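Local structure of sucrose 6(F)-phosphate phosphorylase (Thermoanaerobacterium thermosaccharolyticum DSM 571, 6S9V) at residues R64-I69 with L94-V99. The protein is a phosphorylase whose chain contains an alpha-amylase-type catalytic domain built on an eight-stranded parallel beta/alpha barrel. Numbering follows the deposited sequence.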
loop_
_atom_site.group_PDB
_atom_site.type_symbol
_atom_site.label_atom_id
_atom_site.label_comp_id
_atom_site.label_asym_id
_atom_site.label_seq_id
_atom_site.Cartn_x
_atom_site.Cartn_y
_atom_site.Cartn_z
ATOM N N ARG A 64 6.259 -13.023 2.231
ATOM C CA ARG A 64 6.663 -12.552 0.910
ATOM C C ARG A 64 7.328 -11.183 0.967
ATOM O O ARG A 64 6.820 -10.208 0.399
ATOM C CB ARG A 64 5.470 -12.544 -0.053
ATOM C CG ARG A 64 5.920 -12.356 -1.487
ATOM C CD ARG A 64 4.872 -12.725 -2.546
ATOM N NE ARG A 64 5.455 -12.490 -3.860
ATOM C CZ ARG A 64 4.853 -12.698 -5.019
ATOM N NH1 ARG A 64 3.616 -13.178 -5.062
ATOM N NH2 ARG A 64 5.501 -12.428 -6.144
ATOM N N GLY A 65 8.465 -11.111 1.660
ATOM C CA GLY A 65 9.298 -9.937 1.680
ATOM C C GLY A 65 9.213 -9.111 2.947
ATOM O O GLY A 65 10.137 -8.339 3.225
ATOM N N PHE A 66 8.141 -9.242 3.722
ATOM C CA PHE A 66 7.938 -8.344 4.856
ATOM C C PHE A 66 8.543 -8.876 6.153
ATOM O O PHE A 66 8.196 -8.383 7.235
ATOM C CB PHE A 66 6.452 -8.041 5.021
ATOM C CG PHE A 66 5.921 -7.097 3.981
ATOM C CD1 PHE A 66 5.970 -5.729 4.177
ATOM C CD2 PHE A 66 5.408 -7.578 2.794
ATOM C CE1 PHE A 66 5.487 -4.858 3.216
ATOM C CE2 PHE A 66 4.927 -6.723 1.828
ATOM C CZ PHE A 66 4.974 -5.359 2.028
ATOM N N ALA A 67 9.464 -9.840 6.068
ATOM C CA ALA A 67 10.312 -10.249 7.193
ATOM C C ALA A 67 11.772 -10.074 6.774
ATOM O O ALA A 67 12.507 -11.054 6.585
ATOM C CB ALA A 67 10.034 -11.686 7.628
ATOM N N PRO A 68 12.216 -8.834 6.596
ATOM C CA PRO A 68 13.541 -8.607 6.008
ATOM C C PRO A 68 14.679 -9.006 6.935
ATOM O O PRO A 68 14.685 -8.687 8.127
ATOM C CB PRO A 68 13.552 -7.093 5.738
ATOM C CG PRO A 68 12.585 -6.531 6.751
ATOM C CD PRO A 68 11.495 -7.572 6.856
ATOM N N ILE A 69 15.668 -9.679 6.354
ATOM C CA ILE A 69 16.865 -10.101 7.080
ATOM C C ILE A 69 17.908 -8.996 7.116
ATOM O O ILE A 69 18.608 -8.826 8.120
ATOM C CB ILE A 69 17.420 -11.383 6.422
ATOM C CG1 ILE A 69 16.420 -12.534 6.585
ATOM C CG2 ILE A 69 18.779 -11.768 7.008
ATOM C CD1 ILE A 69 16.783 -13.776 5.791
ATOM N N LEU A 94 9.924 3.707 -5.203
ATOM C CA LEU A 94 9.339 3.660 -3.872
ATOM C C LEU A 94 9.646 2.294 -3.273
ATOM O O LEU A 94 9.318 1.267 -3.874
ATOM C CB LEU A 94 7.835 3.900 -3.976
ATOM C CG LEU A 94 7.034 4.337 -2.765
ATOM C CD1 LEU A 94 5.675 4.866 -3.242
ATOM C CD2 LEU A 94 6.874 3.192 -1.808
ATOM N N LEU A 95 10.280 2.280 -2.100
ATOM C CA LEU A 95 10.578 1.043 -1.392
ATOM C C LEU A 95 9.991 1.068 0.011
ATOM O O LEU A 95 9.705 2.130 0.565
ATOM C CB LEU A 95 12.087 0.804 -1.287
ATOM C CG LEU A 95 12.878 0.530 -2.559
ATOM C CD1 LEU A 95 14.343 0.265 -2.192
ATOM C CD2 LEU A 95 12.291 -0.649 -3.332
ATOM N N ASP A 96 9.847 -0.125 0.588
ATOM C CA ASP A 96 9.319 -0.294 1.934
ATOM C C ASP A 96 10.420 -0.266 2.982
ATOM O O ASP A 96 11.473 -0.892 2.815
ATOM C CB ASP A 96 8.597 -1.640 2.078
ATOM C CG ASP A 96 7.335 -1.718 1.274
ATOM O OD1 ASP A 96 7.398 -2.021 0.064
ATOM O OD2 ASP A 96 6.273 -1.496 1.876
ATOM N N LEU A 97 10.134 0.402 4.097
ATOM C CA LEU A 97 10.908 0.287 5.325
ATOM C C LEU A 97 10.007 -0.360 6.369
ATOM O O LEU A 97 8.935 0.169 6.685
ATOM C CB LEU A 97 11.399 1.657 5.799
ATOM C CG LEU A 97 12.160 1.678 7.122
ATOM C CD1 LEU A 97 13.387 0.766 7.029
ATOM C CD2 LEU A 97 12.559 3.099 7.482
ATOM N N MET A 98 10.414 -1.523 6.868
ATOM C CA MET A 98 9.620 -2.235 7.873
ATOM C C MET A 98 9.982 -1.665 9.240
ATOM O O MET A 98 10.753 -2.234 10.022
ATOM C CB MET A 98 9.856 -3.735 7.779
ATOM C CG MET A 98 8.912 -4.445 6.779
ATOM S SD MET A 98 8.870 -3.798 5.074
ATOM C CE MET A 98 10.478 -4.316 4.458
ATOM N N VAL A 99 9.399 -0.501 9.541
ATOM C CA VAL A 99 9.739 0.174 10.783
ATOM C C VAL A 99 9.299 -0.629 12.001
ATOM O O VAL A 99 9.800 -0.385 13.104
ATOM C CB VAL A 99 9.130 1.593 10.865
ATOM C CG1 VAL A 99 9.797 2.529 9.875
ATOM C CG2 VAL A 99 7.623 1.551 10.650
#
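Residues at and just beyond the C-terminal end of barrel strand 92-97, the third of the TIM barrel in this alpha-amylase family enzyme, meet the loop that follows strand 51-54; M98 makes a Met-aromatic contact with F66. The sulfur lies oblique to the ring, with M98 SD 3.6 Å from F66 CD1 and 4.7 Å from the ring centroid, 60° off the normal. With CG anti to its carbonyl carbon (chi1 -88°), the M98 chain bends at both following torsions, so SD reaches the ring while the methyl turns to the proline: M98 CE sits 3.8 Å from P68 CG, and M98 CB packs at 4.0 Å from the same P68 CG. The thioether thus touches both side chains, the sulfur on F66 and the methyl on P68. On the strand side D96 approaches the ring edge, its OD2 lying near the ring plane 3.7 Å from F66 CE1, with carboxylate and ring planes 78° apart. That carboxylate is held by a salt bridge from OD2 to R209 and a hydrogen bond from OD1 to H53, both on neighbouring barrel strands. A BTB molecule, probably from the crystallisation liquor, lies about 3 Å from the F66 side chain at nearest atoms, which suggests that the ring borders a pocket. Between the two segments the contact is apolar and dispersive, apart from the carboxylate: OD2 faces the weakly positive ring edge, probably a mildly favourable contact, with much of its charge already shared with R209.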